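Local coordinates for hypothetical protein GrpB (Enterococcus faecalis, PDB 2NRK) that is of unknown function but belongs to the GrpB family, which is probably related to the nucleotidyltransferases, at residues Glu17-Glu22 and Ile54-Ile59; Gln28-Asn33 and Glu64-Leu69; Val58-Ile63 and Val103-Phe108. One frame throughout, in Å; residues are numbered along the deposited sequence. Where two conformers were deposited one is given.

A sheet and the helix laid against it are joined here by three contacts. Interaction 1 sets helix 14-30 on strand 54-60, interaction 3 pairs that strand with 101-107, and interaction 2 ties the end of the same helix to the loop that follows the strand. The centres of interactions 1 and 3 lie about 13 Å apart, and the two share V58 and I59; D55 OD1 and H104 NE2, 3.0 Å apart, form a hydrogen bond between them. Interactions 2 and 3 are closer, about 9 Å between centres, and are joined by a hydrogen bond from E62 N to N33 OD1, 2.9 Å. L30 CD1 packs on V58 CG1, a residue common to interactions 1 and 3.

Interaction 1: residues Glu17-Glu22 and Ile54-Ile59; sequences EQFEEE and IDFLVI
F19 and F56 bring helix 14-30 down onto strand 54-60, the helix-on-sheet layer of a mixed fold that family membership relates to nucleotidyltransferases. The axes of the two short segments come within 9.0 Å at an angle of 43°.

The aromatic rings are near parallel, their planes 24° apart, but slid so far, with centroids separated by 5.2 Å, that they barely overlap. F19 CD1 and F56 CE1 approach to 3.3 Å as the two side chains slide past each other in opposite directions. H39 of strand 34-40 stacks on the F19 ring.

I54 packs beside this pair. Its CG2 lies at the edge of the F19 ring and 3.9 Å from F19 CB, while I54 CD1 makes van der Waals contact with the amide nitrogen Q18 NE2 at 3.7 Å, the two side chains crossing at about a right angle.

E22 uses its aliphatic part here and its carboxylate outside the contact. Its CB rests 3.5 Å from F56 CZ, whereas a bend at chi2 (71°) takes the carboxylate away, where OE2 meets K94 in a salt bridge and Y78 OH in a hydrogen bond. No hydrogen bond crosses between the segments; the backbone oxygen F19 O instead lies in the plane of the F56 ring, 3.4 Å from F56 CE1 at its edge.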
loop_
_atom_site.group_PDB
_atom_site.type_symbol
_atom_site.label_atom_id
_atom_site.label_comp_id
_atom_site.label_asym_id
_atom_site.label_seq_id
_atom_site.Cartn_x
_atom_site.Cartn_y
_atom_site.Cartn_z
ATOM N N GLU A 17 -16.902 19.092 5.122
ATOM C CA GLU A 17 -16.496 20.497 5.322
ATOM C C GLU A 17 -15.487 20.568 6.452
ATOM O O GLU A 17 -14.418 21.164 6.309
ATOM C CB GLU A 17 -17.699 21.385 5.701
ATOM C CG GLU A 17 -18.938 21.160 4.866
ATOM C CD GLU A 17 -20.136 22.014 5.262
ATOM O OE1 GLU A 17 -20.022 22.860 6.179
ATOM O OE2 GLU A 17 -21.200 21.822 4.635
ATOM N N GLN A 18 -15.855 19.944 7.573
ATOM C CA GLN A 18 -15.034 19.904 8.779
ATOM C C GLN A 18 -13.676 19.292 8.482
ATOM O O GLN A 18 -12.654 19.817 8.937
ATOM C CB GLN A 18 -15.749 19.123 9.887
ATOM C CG GLN A 18 -16.985 19.876 10.365
ATOM C CD GLN A 18 -17.928 19.018 11.194
ATOM O OE1 GLN A 18 -19.147 19.232 11.170
ATOM N NE2 GLN A 18 -17.384 18.059 11.920
ATOM N N PHE A 19 -13.662 18.194 7.723
ATOM C CA PHE A 19 -12.421 17.579 7.332
ATOM C C PHE A 19 -11.555 18.564 6.517
ATOM O O PHE A 19 -10.405 18.778 6.823
ATOM C CB PHE A 19 -12.636 16.297 6.516
ATOM C CG PHE A 19 -11.383 15.875 5.787
ATOM C CD1 PHE A 19 -10.364 15.258 6.474
ATOM C CD2 PHE A 19 -11.183 16.197 4.444
ATOM C CE1 PHE A 19 -9.157 14.920 5.845
ATOM C CE2 PHE A 19 -9.951 15.853 3.812
ATOM C CZ PHE A 19 -8.961 15.234 4.508
ATOM N N GLU A 20 -12.122 19.136 5.457
ATOM C CA GLU A 20 -11.328 19.970 4.558
ATOM C C GLU A 20 -10.762 21.221 5.258
ATOM O O GLU A 20 -9.615 21.586 5.026
ATOM C CB GLU A 20 -12.138 20.260 3.306
ATOM C CG GLU A 20 -12.225 18.936 2.521
ATOM C CD GLU A 20 -12.712 19.111 1.137
ATOM O OE1 GLU A 20 -13.130 20.232 0.822
ATOM O OE2 GLU A 20 -12.736 18.122 0.380
ATOM N N GLU A 21 -11.536 21.811 6.155
ATOM C CA GLU A 21 -11.116 23.012 6.875
ATOM C C GLU A 21 -9.896 22.673 7.749
ATOM O O GLU A 21 -8.880 23.390 7.771
ATOM C CB GLU A 21 -12.250 23.449 7.773
ATOM C CG GLU A 21 -12.029 24.745 8.507
ATOM C CD GLU A 21 -13.361 25.415 8.885
ATOM O OE1 GLU A 21 -14.321 25.392 8.061
ATOM O OE2 GLU A 21 -13.440 25.971 10.003
ATOM N N GLU A 22 -10.030 21.596 8.515
ATOM C CA GLU A 22 -8.947 21.266 9.418
ATOM C C GLU A 22 -7.753 20.717 8.643
ATOM O O GLU A 22 -6.599 20.882 9.062
ATOM C CB GLU A 22 -9.432 20.284 10.506
ATOM C CG GLU A 22 -8.381 19.984 11.603
ATOM C CD GLU A 22 -8.126 21.179 12.553
ATOM O OE1 GLU A 22 -8.639 22.309 12.310
ATOM O OE2 GLU A 22 -7.412 20.976 13.571
ATOM N N ILE A 54 -13.975 13.515 13.465
ATOM C CA ILE A 54 -13.367 13.424 12.137
ATOM C C ILE A 54 -11.986 12.795 12.286
ATOM O O ILE A 54 -11.161 13.308 13.053
ATOM C CB ILE A 54 -13.191 14.809 11.465
ATOM C CG1 ILE A 54 -14.478 15.669 11.478
ATOM C CG2 ILE A 54 -12.650 14.649 10.026
ATOM C CD1 ILE A 54 -15.644 15.063 10.733
ATOM N N ASP A 55 -11.742 11.714 11.541
ATOM C CA ASP A 55 -10.409 11.088 11.480
ATOM C C ASP A 55 -9.606 11.556 10.282
ATOM O O ASP A 55 -10.114 11.522 9.113
ATOM C CB ASP A 55 -10.503 9.559 11.414
ATOM C CG ASP A 55 -11.106 8.976 12.669
ATOM O OD1 ASP A 55 -10.377 8.869 13.670
ATOM O OD2 ASP A 55 -12.319 8.638 12.639
ATOM N N PHE A 56 -8.359 11.930 10.561
ATOM C CA PHE A 56 -7.365 12.393 9.563
ATOM C C PHE A 56 -6.205 11.423 9.468
ATOM O O PHE A 56 -5.660 10.984 10.510
ATOM C CB PHE A 56 -6.793 13.779 9.938
ATOM C CG PHE A 56 -7.838 14.844 10.081
ATOM C CD1 PHE A 56 -8.036 15.772 9.063
ATOM C CD2 PHE A 56 -8.641 14.909 11.213
ATOM C CE1 PHE A 56 -9.053 16.740 9.151
ATOM C CE2 PHE A 56 -9.645 15.879 11.314
ATOM C CZ PHE A 56 -9.856 16.803 10.278
ATOM N N LEU A 57 -5.856 11.056 8.225
ATOM C CA LEU A 57 -4.641 10.268 7.950
ATOM C C LEU A 57 -3.641 11.226 7.334
ATOM O O LEU A 57 -3.902 11.797 6.285
ATOM C CB LEU A 57 -4.944 9.110 6.992
ATOM C CG LEU A 57 -3.713 8.277 6.543
ATOM C CD1 LEU A 57 -2.980 7.647 7.734
ATOM C CD2 LEU A 57 -4.135 7.166 5.565
ATOM N N VAL A 58 -2.559 11.476 8.044
ATOM C CA VAL A 58 -1.534 12.402 7.568
ATOM C C VAL A 58 -0.279 11.563 7.268
ATOM O O VAL A 58 0.238 10.862 8.152
ATOM C CB VAL A 58 -1.219 13.468 8.651
ATOM C CG1 VAL A 58 -0.119 14.372 8.163
ATOM C CG2 VAL A 58 -2.457 14.296 8.982
ATOM N N ILE A 59 0.206 11.664 6.034
ATOM C CA ILE A 59 1.358 10.874 5.600
ATOM C C ILE A 59 2.511 11.840 5.414
ATOM O O ILE A 59 2.376 12.837 4.682
ATOM C CB ILE A 59 1.032 10.142 4.268
ATOM C CG1 ILE A 59 -0.208 9.267 4.465
ATOM C CG2 ILE A 59 2.246 9.359 3.835
ATOM C CD1 ILE A 59 -0.731 8.708 3.118
#

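Interaction 2: residues Gln28-Asn33 and Glu64-Leu69; sequences QILKEN and EKVDLL
L69 supplies the principal bump, and I29 and L30 the hollow that receives it. The methyl L69 CD1 settles against the last turn of helix 14-30, 3.4 Å from the carbonyl oxygen I29 O, with I29 CG2 at 4.0 Å and L30 CD2 at 4.2 Å. L69 already leaves its backbone toward the helix, and with CG beside the backbone N (chi1 -65°) CD1 lies against I29 O. The I29 and L69 side chains pass one another in opposite directions. A second, shallower fit follows: V66 CG2 lies 4.3 Å from L30 CD2 and also abuts the N33 amide nitrogen. F73 of helix 70-75 touches I29, L30 and V66, extending the apolar surface.

The contact thus joins the C-terminal end of helix 14-30 to the connection between strand 54-60 and helix 70-75 in this alpha/beta fold. K31 leaves helical backbone angles with a positive phi of 56°, and the short 3-10 segment beyond it carries N33 round toward K65.

N33 crosses the K65 side chain obliquely, its ND2 lying 3.8 Å from K65 CB. Two waters fill in the polar contact. One accepts from N33 ND2 and reaches K65 O by a weak bond; the other donates to N33 OD1 and accepts from K65 NZ. The same OD1 takes a hydrogen bond from the backbone nitrogen of E62, while N33 and E61 are joined through their backbones.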
loop_
_atom_site.group_PDB
_atom_site.type_symbol
_atom_site.label_atom_id
_atom_site.label_comp_id
_atom_site.label_asym_id
_atom_site.label_seq_id
_atom_site.Cartn_x
_atom_site.Cartn_y
_atom_site.Cartn_z
ATOM N N GLN A 28 -0.802 23.733 7.026
ATOM C CA GLN A 28 -0.091 24.995 7.268
ATOM C C GLN A 28 1.043 24.743 8.251
ATOM O O GLN A 28 2.095 25.369 8.167
ATOM C CB GLN A 28 -1.001 26.102 7.826
ATOM C CG GLN A 28 -1.990 26.695 6.822
ATOM C CD GLN A 28 -2.715 27.930 7.383
ATOM O OE1 GLN A 28 -2.816 28.980 6.707
ATOM N NE2 GLN A 28 -3.221 27.814 8.608
ATOM N N ILE A 29 0.805 23.821 9.188
ATOM C CA ILE A 29 1.778 23.518 10.247
ATOM C C ILE A 29 2.853 22.567 9.755
ATOM O O ILE A 29 4.041 22.780 10.016
ATOM C CB ILE A 29 1.078 22.942 11.506
ATOM C CG1 ILE A 29 0.213 24.029 12.155
ATOM C CG2 ILE A 29 2.088 22.354 12.506
ATOM C CD1 ILE A 29 -0.805 23.449 13.111
ATOM N N LEU A 30 2.427 21.536 9.019
ATOM C CA LEU A 30 3.342 20.476 8.607
ATOM C C LEU A 30 4.251 20.861 7.442
ATOM O O LEU A 30 5.342 20.295 7.276
ATOM C CB LEU A 30 2.529 19.246 8.205
ATOM C CG LEU A 30 1.852 18.531 9.365
ATOM C CD1 LEU A 30 0.714 17.724 8.824
ATOM C CD2 LEU A 30 2.909 17.676 10.060
ATOM N N LYS A 31 3.785 21.791 6.611
ATOM C CA LYS A 31 4.569 22.309 5.485
ATOM C C LYS A 31 5.038 21.178 4.562
ATOM O O LYS A 31 4.265 20.247 4.297
ATOM C CB LYS A 31 5.723 23.205 5.971
ATOM C CG LYS A 31 5.204 24.404 6.797
ATOM C CD LYS A 31 6.260 25.368 7.227
ATOM C CE LYS A 31 5.619 26.349 8.226
ATOM N NZ LYS A 31 6.602 27.346 8.684
ATOM N N GLU A 32 6.294 21.247 4.116
ATOM C CA GLU A 32 6.816 20.318 3.098
ATOM C C GLU A 32 6.883 18.861 3.535
ATOM O O GLU A 32 6.877 17.965 2.680
ATOM C CB GLU A 32 8.201 20.752 2.589
ATOM C CG GLU A 32 8.250 22.127 1.925
ATOM C CD GLU A 32 8.395 23.266 2.920
ATOM O OE1 GLU A 32 8.384 23.012 4.147
ATOM O OE2 GLU A 32 8.545 24.422 2.471
ATOM N N ASN A 33 6.925 18.618 4.844
ATOM C CA ASN A 33 7.002 17.261 5.358
ATOM C C ASN A 33 5.689 16.492 5.101
ATOM O O ASN A 33 5.664 15.260 5.158
ATOM C CB ASN A 33 7.291 17.302 6.853
ATOM C CG ASN A 33 7.701 15.960 7.416
ATOM O OD1 ASN A 33 8.235 15.094 6.715
ATOM N ND2 ASN A 33 7.470 15.790 8.703
ATOM N N GLU A 64 9.932 11.683 12.736
ATOM C CA GLU A 64 10.593 12.303 13.901
ATOM C C GLU A 64 10.545 13.820 13.844
ATOM O O GLU A 64 10.509 14.494 14.885
ATOM C CB GLU A 64 12.029 11.783 14.050
ATOM C CG GLU A 64 12.081 10.259 14.194
ATOM C CD GLU A 64 13.264 9.754 15.023
ATOM O OE1 GLU A 64 14.243 10.518 15.253
ATOM O OE2 GLU A 64 13.214 8.566 15.440
ATOM N N LYS A 65 10.543 14.361 12.635
ATOM C CA LYS A 65 10.391 15.797 12.414
ATOM C C LYS A 65 9.062 16.377 12.929
ATOM O O LYS A 65 8.949 17.589 13.192
ATOM C CB LYS A 65 10.533 16.106 10.934
ATOM C CG LYS A 65 11.974 16.487 10.509
ATOM C CD LYS A 65 12.003 16.775 9.005
ATOM C CE LYS A 65 11.324 18.111 8.653
ATOM N NZ LYS A 65 11.438 18.380 7.181
ATOM N N VAL A 66 8.053 15.522 13.072
ATOM C CA VAL A 66 6.735 15.983 13.516
ATOM C C VAL A 66 6.813 16.393 14.991
ATOM O O VAL A 66 6.090 17.283 15.435
ATOM C CB VAL A 66 5.649 14.889 13.252
ATOM C CG1 VAL A 66 4.279 15.273 13.842
ATOM C CG2 VAL A 66 5.521 14.654 11.747
ATOM N N ASP A 67 7.702 15.754 15.738
ATOM C CA ASP A 67 7.918 16.133 17.143
ATOM C C ASP A 67 8.303 17.589 17.342
ATOM O O ASP A 67 7.971 18.178 18.372
ATOM C CB ASP A 67 8.930 15.189 17.791
ATOM C CG ASP A 67 8.431 13.749 17.801
ATOM O OD1 ASP A 67 7.195 13.526 17.940
ATOM O OD2 ASP A 67 9.264 12.842 17.627
ATOM N N LEU A 68 8.966 18.186 16.354
ATOM C CA LEU A 68 9.348 19.603 16.443
ATOM C C LEU A 68 8.129 20.516 16.471
ATOM O O LEU A 68 8.250 21.695 16.860
ATOM C CB LEU A 68 10.205 20.021 15.243
ATOM C CG LEU A 68 11.487 19.280 14.897
ATOM C CD1 LEU A 68 12.078 19.795 13.585
ATOM C CD2 LEU A 68 12.469 19.461 16.025
ATOM N N LEU A 69 6.977 19.975 16.051
ATOM C CA LEU A 69 5.775 20.769 15.829
ATOM C C LEU A 69 4.739 20.553 16.946
ATOM O O LEU A 69 3.614 21.072 16.869
ATOM C CB LEU A 69 5.167 20.395 14.466
ATOM C CG LEU A 69 6.110 20.784 13.312
ATOM C CD1 LEU A 69 5.467 20.350 12.001
ATOM C CD2 LEU A 69 6.456 22.280 13.326
HETATM O O HOH W 1 7.654 18.082 10.633
HETATM O O HOH W 2 10.699 16.284 5.448
#

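Interaction 3: residues Val58-Ile63 and Val103-Phe108; sequences VIVEEI and VHIYQF
V58 and I105 sit side by side where strands 54-60 and 101-107 run parallel as neighbours in the mixed sheet. The backbones exchange bonds in alternation: V58 N to H104 O, Y106 N to V58 O, V60 N to Y106 O and, where the pairing ends, F108 N to V60 O. This last bond is short at 2.8 Å but is the most bent, at 140° about its hydrogen.

On one face V58, V60 and I105 pack together, with V58 CG2 3.7 Å from V103 CG1. I63 folds back over the same face, bringing its CD1 to 3.8 Å from I105 CG2.

Q107 binds the turn after strand 54-60. Its CB lies 4.1 Å from I63 CB. With CG anti to the backbone N (chi1 -161°), the chain runs out extended: CG passes 3.4 Å from E61 O, and CD stays near that oxygen. At the tip, OE1 accepts the backbone N-H of I63 at 2.8 Å between I63 N and Q107 OE1, almost straight at 174°, in the carbonyl plane and on a lone pair. OE1 also comes within 3.4 Å of E62 CA, while NE2 is hydrogen-bonded to D109 OD1. Both ends of the amide are thus engaged, which should fix its rotation.

The F108 ring turns its edge to V60 O and E61 O, which lie in its plane. W172 of the second subunit donates its indole N-H to F108 O and packs on I59, so this strand end lies at the subunit interface.

A side-chain amide therefore takes over from the backbone where the strands part, meeting the hydrogen-bonding need of the I63 N-H as the chain turns back over the sheet.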
loop_
_atom_site.group_PDB
_atom_site.type_symbol
_atom_site.label_atom_id
_atom_site.label_comp_id
_atom_site.label_asym_id
_atom_site.label_seq_id
_atom_site.Cartn_x
_atom_site.Cartn_y
_atom_site.Cartn_z
ATOM N N VAL A 58 -2.559 11.476 8.044
ATOM C CA VAL A 58 -1.534 12.402 7.568
ATOM C C VAL A 58 -0.279 11.563 7.268
ATOM O O VAL A 58 0.238 10.862 8.152
ATOM C CB VAL A 58 -1.219 13.468 8.651
ATOM C CG1 VAL A 58 -0.119 14.372 8.163
ATOM C CG2 VAL A 58 -2.457 14.296 8.982
ATOM N N ILE A 59 0.206 11.664 6.034
ATOM C CA ILE A 59 1.358 10.874 5.600
ATOM C C ILE A 59 2.511 11.840 5.414
ATOM O O ILE A 59 2.376 12.837 4.682
ATOM C CB ILE A 59 1.032 10.142 4.268
ATOM C CG1 ILE A 59 -0.208 9.267 4.465
ATOM C CG2 ILE A 59 2.246 9.359 3.835
ATOM C CD1 ILE A 59 -0.731 8.708 3.118
ATOM N N VAL A 60 3.627 11.573 6.090
ATOM C CA VAL A 60 4.786 12.482 6.091
ATOM C C VAL A 60 6.065 11.804 5.603
ATOM O O VAL A 60 6.176 10.563 5.614
ATOM C CB VAL A 60 5.060 13.083 7.529
ATOM C CG1 VAL A 60 3.848 13.896 7.985
ATOM C CG2 VAL A 60 5.416 11.964 8.550
ATOM N N GLU A 61 7.042 12.619 5.194
ATOM C CA GLU A 61 8.340 12.089 4.772
ATOM C C GLU A 61 9.139 11.564 5.953
ATOM O O GLU A 61 9.781 10.513 5.851
ATOM C CB GLU A 61 9.139 13.162 4.023
ATOM C CG GLU A 61 8.487 13.517 2.710
ATOM C CD GLU A 61 9.425 14.239 1.738
ATOM O OE1 GLU A 61 10.643 13.905 1.667
ATOM O OE2 GLU A 61 8.901 15.136 1.041
ATOM N N GLU A 62 9.099 12.310 7.066
ATOM C CA GLU A 62 9.916 12.011 8.245
ATOM C C GLU A 62 9.103 12.183 9.522
ATOM O O GLU A 62 8.746 13.301 9.886
ATOM C CB GLU A 62 11.108 12.956 8.332
ATOM C CG GLU A 62 12.120 12.853 7.231
ATOM C CD GLU A 62 13.261 13.817 7.470
ATOM O OE1 GLU A 62 13.964 13.646 8.489
ATOM O OE2 GLU A 62 13.411 14.760 6.665
ATOM N N ILE A 63 8.827 11.072 10.194
ATOM C CA ILE A 63 7.978 11.103 11.389
ATOM C C ILE A 63 8.623 11.842 12.561
ATOM O O ILE A 63 7.959 12.600 13.255
ATOM C CB ILE A 63 7.444 9.698 11.790
ATOM C CG1 ILE A 63 6.250 9.829 12.778
ATOM C CG2 ILE A 63 8.513 8.798 12.362
ATOM C CD1 ILE A 63 4.986 10.425 12.174
ATOM N N VAL A 103 -6.205 12.721 14.740
ATOM C CA VAL A 103 -5.240 12.817 13.637
ATOM C C VAL A 103 -4.230 11.708 13.768
ATOM O O VAL A 103 -3.599 11.560 14.820
ATOM C CB VAL A 103 -4.532 14.212 13.660
ATOM C CG1 VAL A 103 -3.550 14.340 12.488
ATOM C CG2 VAL A 103 -5.567 15.339 13.617
ATOM N N HIS A 104 -4.073 10.921 12.700
ATOM C CA HIS A 104 -3.236 9.719 12.742
ATOM C C HIS A 104 -2.113 10.000 11.749
ATOM O O HIS A 104 -2.367 10.032 10.533
ATOM C CB HIS A 104 -4.027 8.497 12.239
ATOM C CG HIS A 104 -5.349 8.297 12.923
ATOM N ND1 HIS A 104 -5.530 7.388 13.943
ATOM C CD2 HIS A 104 -6.539 8.917 12.754
ATOM C CE1 HIS A 104 -6.788 7.435 14.352
ATOM N NE2 HIS A 104 -7.423 8.358 13.652
ATOM N N ILE A 105 -0.916 10.271 12.264
ATOM C CA ILE A 105 0.196 10.669 11.401
ATOM C C ILE A 105 1.147 9.474 11.273
ATOM O O ILE A 105 1.551 8.879 12.271
ATOM C CB ILE A 105 0.950 11.893 11.954
ATOM C CG1 ILE A 105 -0.021 13.051 12.249
ATOM C CG2 ILE A 105 1.992 12.375 10.952
ATOM C CD1 ILE A 105 0.648 14.258 13.002
ATOM N N TYR A 106 1.507 9.127 10.031
ATOM C CA TYR A 106 2.470 8.045 9.820
ATOM C C TYR A 106 3.522 8.448 8.784
ATOM O O TYR A 106 3.265 9.273 7.914
ATOM C CB TYR A 106 1.788 6.799 9.269
ATOM C CG TYR A 106 0.719 6.184 10.156
ATOM C CD1 TYR A 106 1.045 5.259 11.148
ATOM C CD2 TYR A 106 -0.620 6.478 9.922
ATOM C CE1 TYR A 106 -0.005 4.648 11.921
ATOM C CE2 TYR A 106 -1.637 5.902 10.677
ATOM C CZ TYR A 106 -1.329 5.003 11.650
ATOM O OH TYR A 106 -2.412 4.425 12.327
ATOM N N GLN A 107 4.696 7.841 8.888
ATOM C CA GLN A 107 5.710 8.012 7.856
ATOM C C GLN A 107 5.305 7.247 6.584
ATOM O O GLN A 107 4.635 6.207 6.660
ATOM C CB GLN A 107 7.052 7.480 8.346
ATOM C CG GLN A 107 8.227 8.013 7.556
ATOM C CD GLN A 107 9.518 7.826 8.334
ATOM O OE1 GLN A 107 9.911 8.687 9.121
ATOM N NE2 GLN A 107 10.150 6.679 8.149
ATOM N N PHE A 108 5.713 7.764 5.426
ATOM C CA PHE A 108 5.340 7.202 4.130
ATOM C C PHE A 108 5.619 5.676 3.953
ATOM O O PHE A 108 5.030 5.026 3.078
ATOM C CB PHE A 108 6.115 7.921 3.012
ATOM C CG PHE A 108 7.554 7.537 2.968
ATOM C CD1 PHE A 108 8.460 8.136 3.844
ATOM C CD2 PHE A 108 8.006 6.553 2.083
ATOM C CE1 PHE A 108 9.798 7.782 3.838
ATOM C CE2 PHE A 108 9.349 6.174 2.067
ATOM C CZ PHE A 108 10.253 6.784 2.943
#